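Long-range contacts in serine protease p27 (Human astrovirus 1, PDB 2W5E), which is a trypsin-like serine endopeptidase domain that probably cleaves the viral non-structural polyprotein into functional products: residues 35-40 with 141-146; 94-99 with 124-129. All blocks are in the same frame, centred on the assembly; numbering follows the deposited sequence.

H37 of contact 1 and S127 of contact 2 meet directly, NE2 of H37 lying 2.7 Å from OG of S127, so the two contacts share the catalytic centre between them. The third member of the triad, D65, lies close to the side chain of Q143 in contact 1. A second join runs through the backbone, where H142 N approaches A129 O at 2.8 Å and ties strand 138-146 to the end of the nucleophile loop. With their centres about 9 Å apart, the contacts form a worked example of an active site built where two β-barrels face each other: contact 1 spans the cleft, whereas contact 2 lies in the second barrel, where residues of the S127 loop pack on strand 91-98.

Contact 1 (35-40 with 141-146); sequences AAHVVG and VHQTNT
The A35 methyl lies against the carboxamide of Q143, with CB 3.7 Å from NE2. A bend at chi2 (-70°) turns that amide back toward A35 and the start of helix 36-39. A35 also meets V141, whose CG1 stands 3.8 Å from the A35 backbone N.

The catalytic ring of H37 comes next. With chi1 at 77°, CG tucks in over the H37 backbone, flanked by N and C, and the ring presents its edge to strand 138-146: CE1 is 3.2 Å from Q143 O, near the ring plane. Chymotrypsin-like proteases in general bring a histidine C-H to a backbone carbonyl here. The H37 and Q143 side chains run past one another in opposite senses, ring and amide planes 74° apart, joined by water instead of directly. This water, in the plane of the ring, lies 2.7 Å from H37 ND1, accepts from H37 N, and donates to Q143 OE1 over 2.7 Å. At the other end of the amide, NE2 bonds to D65 O and only weakly to V141 O, so both ends of the amide are held. H37 NE2, meanwhile, pairs with S127.

A classic β bulge sets Q143 and T144 opposite G151 on strand 149-154. Helix 36-39, continuing from strand 31-35 of the first barrel, thus faces strand 138-146 of the second, while V141 also packs on I66 of strand 66-70.

Contact 2 (94-99 with 124-129); sequences VMAYVN and DGMSGA
A129 and A96 pack methyl to methyl, CB to CB at 3.6 Å, where the G-x-S-G nucleophile loop of this trypsin-like fold lies along strand 91-98 of the second β-barrel. In relatives the same loop frames the oxyanion hole. The A96 methyl also touches M126, CB to CG at 3.9 Å, and so meets the residue just before the catalytic S127 as well as A129, two residues after it. V98 extends the apolar seam with a separate job for each methyl. CG1, anti to the backbone N (chi1 179°), reaches D124 CB at 3.6 Å, the V98 side chain crossing that of D124 at about a right angle; CG2 lies 4.0 Å from M126 CG. At the other end of the seam V94 CG1 makes a looser contact with A129 CB, 4.3 Å away.

No hydrogen bond crosses between the segments; within the loop, M126 to A129 form a type II turn closed by A129 N to M126 O (3.0 Å), with G128 taking the positive phi of 93° that this turn requires. The M126 chain runs extended beyond CG and packs on V120 and on H142 of strand 138-146, which also bonds to the backbone of G128 and A129. T24 of the first barrel ties to both sides, through OG1 to Y97 N and by backbone to S127.

Farther out, the second subunit borders the contact: its H2 meets the Y97 ring edge-to-face, and its R121 forms a long, weak ion pair with D124. Back in the interior, M95 O lies 3.3 Å from A129 CB, a buried carbonyl oxygen that meets a methyl and has no hydrogen-bonding partner.

Contact 1 (35-40 with 141-146)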
loop_
_atom_site.group_PDB
_atom_site.type_symbol
_atom_site.label_atom_id
_atom_site.label_comp_id
_atom_site.label_asym_id
_atom_site.label_seq_id
_atom_site.Cartn_x
_atom_site.Cartn_y
_atom_site.Cartn_z
ATOM N N ALA A 35 17.305 7.163 24.314
ATOM C CA ALA A 35 17.909 8.155 25.207
ATOM C C ALA A 35 19.202 7.597 25.800
ATOM O O ALA A 35 19.304 6.396 26.054
ATOM C CB ALA A 35 16.936 8.542 26.314
ATOM N N ALA A 36 20.180 8.468 26.023
ATOM C CA ALA A 36 21.475 8.050 26.562
ATOM C C ALA A 36 21.348 7.232 27.852
ATOM O O ALA A 36 22.024 6.216 28.010
ATOM C CB ALA A 36 22.385 9.247 26.766
ATOM N N HIS A 37 20.471 7.655 28.760
ATOM C CA HIS A 37 20.344 6.970 30.054
ATOM C C HIS A 37 19.673 5.590 29.989
ATOM O O HIS A 37 19.760 4.815 30.938
ATOM C CB HIS A 37 19.706 7.873 31.120
ATOM C CG HIS A 37 18.224 8.032 30.987
ATOM N ND1 HIS A 37 17.647 9.037 30.240
ATOM C CD2 HIS A 37 17.201 7.331 31.530
ATOM C CE1 HIS A 37 16.332 8.941 30.319
ATOM N NE2 HIS A 37 16.036 7.916 31.098
ATOM N N VAL A 38 19.013 5.287 28.872
ATOM C CA VAL A 38 18.448 3.951 28.646
ATOM C C VAL A 38 19.573 2.940 28.381
ATOM O O VAL A 38 19.525 1.797 28.842
ATOM C CB VAL A 38 17.428 3.960 27.474
ATOM C CG1 VAL A 38 17.000 2.546 27.093
ATOM C CG2 VAL A 38 16.220 4.804 27.840
ATOM N N VAL A 39 20.580 3.390 27.642
ATOM C CA VAL A 39 21.754 2.586 27.317
ATOM C C VAL A 39 22.722 2.514 28.512
ATOM O O VAL A 39 23.279 1.449 28.807
ATOM C CB VAL A 39 22.437 3.141 26.035
ATOM C CG1 VAL A 39 23.920 2.883 26.019
ATOM C CG2 VAL A 39 21.757 2.577 24.788
ATOM N N GLY A 40 22.894 3.643 29.200
ATOM C CA GLY A 40 23.798 3.737 30.350
ATOM C C GLY A 40 25.229 3.400 29.972
ATOM O O GLY A 40 25.751 3.912 28.980
ATOM N N VAL A 141 13.622 13.025 21.113
ATOM C CA VAL A 141 13.687 11.790 21.906
ATOM C C VAL A 141 13.323 12.078 23.372
ATOM O O VAL A 141 13.989 12.880 24.028
ATOM C CB VAL A 141 15.103 11.148 21.819
ATOM C CG1 VAL A 141 15.174 9.859 22.630
ATOM C CG2 VAL A 141 15.503 10.896 20.361
ATOM N N HIS A 142 12.293 11.454 23.873
ATOM C CA HIS A 142 11.832 11.690 25.202
ATOM C C HIS A 142 12.857 11.376 26.296
ATOM O O HIS A 142 13.436 10.351 26.319
ATOM C CB HIS A 142 10.578 10.910 25.471
ATOM C CG HIS A 142 10.020 11.124 26.835
ATOM N ND1 HIS A 142 8.949 11.943 27.076
ATOM C CD2 HIS A 142 10.382 10.622 28.032
ATOM C CE1 HIS A 142 8.669 11.927 28.358
ATOM N NE2 HIS A 142 9.522 11.133 28.960
ATOM N N GLN A 143 13.053 12.309 27.196
ATOM C CA GLN A 143 14.117 12.232 28.198
ATOM C C GLN A 143 13.592 12.049 29.616
ATOM O O GLN A 143 14.039 11.154 30.335
ATOM C CB GLN A 143 15.005 13.479 28.140
ATOM C CG GLN A 143 15.767 13.654 26.842
ATOM C CD GLN A 143 16.864 12.620 26.656
ATOM O OE1 GLN A 143 17.569 12.267 27.602
ATOM N NE2 GLN A 143 17.018 12.138 25.429
ATOM N N THR A 144 12.643 12.894 30.016
ATOM C CA THR A 144 12.197 12.935 31.406
ATOM C C THR A 144 10.795 13.521 31.570
ATOM O O THR A 144 10.197 14.014 30.611
ATOM C CB THR A 144 13.202 13.732 32.283
ATOM O OG1 THR A 144 12.854 13.603 33.670
ATOM C CG2 THR A 144 13.227 15.208 31.884
ATOM N N ASN A 145 10.275 13.455 32.792
ATOM C CA ASN A 145 9.012 14.105 33.126
ATOM C C ASN A 145 8.988 14.698 34.527
ATOM O O ASN A 145 9.674 14.210 35.430
ATOM C CB ASN A 145 7.823 13.153 32.927
ATOM C CG ASN A 145 7.933 11.885 33.755
ATOM O OD1 ASN A 145 8.089 11.931 34.975
ATOM N ND2 ASN A 145 7.826 10.739 33.091
ATOM N N THR A 146 8.216 15.770 34.687
ATOM C CA THR A 146 7.861 16.280 36.006
ATOM C C THR A 146 6.341 16.246 36.078
ATOM O O THR A 146 5.664 17.122 35.538
ATOM C CB THR A 146 8.417 17.710 36.272
ATOM O OG1 THR A 146 7.829 18.643 35.358
ATOM C CG2 THR A 146 9.934 17.748 36.118
HETATM O O HOH W 1 19.300 10.426 28.602
#

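Contact 2 (94-99 with 124-129)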
loop_
_atom_site.group_PDB
_atom_site.type_symbol
_atom_site.label_atom_id
_atom_site.label_comp_id
_atom_site.label_asym_id
_atom_site.label_seq_id
_atom_site.Cartn_x
_atom_site.Cartn_y
_atom_site.Cartn_z
ATOM N N VAL A 94 3.394 11.268 20.683
ATOM C CA VAL A 94 4.433 10.541 21.423
ATOM C C VAL A 94 4.048 9.066 21.521
ATOM O O VAL A 94 2.940 8.743 21.945
ATOM C CB VAL A 94 4.670 11.134 22.844
ATOM C CG1 VAL A 94 5.919 10.519 23.488
ATOM C CG2 VAL A 94 4.802 12.645 22.787
ATOM N N MET A 95 4.965 8.182 21.116
ATOM C CA MET A 95 4.738 6.730 21.148
ATOM C C MET A 95 5.791 6.075 22.022
ATOM O O MET A 95 6.986 6.259 21.789
ATOM C CB MET A 95 4.876 6.103 19.759
ATOM C CG MET A 95 4.082 6.716 18.627
ATOM S SD MET A 95 4.330 5.702 17.150
ATOM C CE MET A 95 6.035 6.025 16.721
ATOM N N ALA A 96 5.348 5.294 23.002
ATOM C CA ALA A 96 6.249 4.674 23.970
ATOM C C ALA A 96 5.773 3.293 24.393
ATOM O O ALA A 96 4.576 2.988 24.332
ATOM C CB ALA A 96 6.393 5.572 25.197
ATOM N N TYR A 97 6.722 2.454 24.807
ATOM C CA TYR A 97 6.393 1.240 25.536
ATOM C C TYR A 97 6.497 1.532 27.026
ATOM O O TYR A 97 7.555 1.905 27.526
ATOM C CB TYR A 97 7.297 0.067 25.144
ATOM C CG TYR A 97 6.805 -0.710 23.945
ATOM C CD1 TYR A 97 5.657 -1.494 24.020
ATOM C CD2 TYR A 97 7.493 -0.664 22.735
ATOM C CE1 TYR A 97 5.200 -2.208 22.921
ATOM C CE2 TYR A 97 7.050 -1.378 21.629
ATOM C CZ TYR A 97 5.903 -2.141 21.726
ATOM O OH TYR A 97 5.472 -2.854 20.634
ATOM N N VAL A 98 5.372 1.396 27.715
ATOM C CA VAL A 98 5.301 1.648 29.145
ATOM C C VAL A 98 4.965 0.317 29.787
ATOM O O VAL A 98 3.855 -0.185 29.634
ATOM C CB VAL A 98 4.234 2.712 29.485
ATOM C CG1 VAL A 98 4.153 2.931 30.989
ATOM C CG2 VAL A 98 4.532 4.029 28.764
ATOM N N ASN A 99 5.942 -0.256 30.490
ATOM C CA ASN A 99 5.851 -1.634 30.959
ATOM C C ASN A 99 5.535 -2.556 29.772
ATOM O O ASN A 99 6.244 -2.508 28.771
ATOM C CB ASN A 99 4.862 -1.748 32.129
ATOM C CG ASN A 99 5.312 -0.942 33.349
ATOM O OD1 ASN A 99 6.505 -0.879 33.656
ATOM N ND2 ASN A 99 4.360 -0.314 34.037
ATOM N N ASP A 124 4.981 7.281 34.293
ATOM C CA ASP A 124 5.849 6.104 34.149
ATOM C C ASP A 124 6.952 6.246 33.094
ATOM O O ASP A 124 7.085 7.284 32.444
ATOM C CB ASP A 124 5.006 4.860 33.846
ATOM C CG ASP A 124 4.141 4.433 35.018
ATOM O OD1 ASP A 124 4.696 4.190 36.114
ATOM O OD2 ASP A 124 2.905 4.319 34.836
ATOM N N GLY A 125 7.729 5.176 32.931
ATOM C CA GLY A 125 8.901 5.157 32.064
ATOM C C GLY A 125 8.645 5.299 30.573
ATOM O O GLY A 125 8.256 4.341 29.900
ATOM N N MET A 126 8.891 6.502 30.063
ATOM C CA MET A 126 8.799 6.775 28.630
ATOM C C MET A 126 10.158 7.076 27.999
ATOM O O MET A 126 10.221 7.463 26.829
ATOM C CB MET A 126 7.851 7.944 28.376
ATOM C CG MET A 126 6.392 7.619 28.559
ATOM S SD MET A 126 5.390 9.095 28.329
ATOM C CE MET A 126 3.838 8.326 27.883
ATOM N N SER A 127 11.238 6.902 28.767
ATOM C CA SER A 127 12.587 7.238 28.297
ATOM C C SER A 127 12.900 6.592 26.948
ATOM O O SER A 127 12.670 5.396 26.760
ATOM C CB SER A 127 13.647 6.826 29.324
ATOM O OG SER A 127 13.418 7.428 30.593
ATOM N N GLY A 128 13.412 7.401 26.020
ATOM C CA GLY A 128 13.791 6.940 24.684
ATOM C C GLY A 128 12.706 7.076 23.620
ATOM O O GLY A 128 12.999 7.012 22.425
ATOM N N ALA A 129 11.462 7.273 24.052
ATOM C CA ALA A 129 10.309 7.363 23.143
ATOM C C ALA A 129 10.475 8.443 22.071
ATOM O O ALA A 129 10.880 9.567 22.374
ATOM C CB ALA A 129 9.042 7.610 23.925
#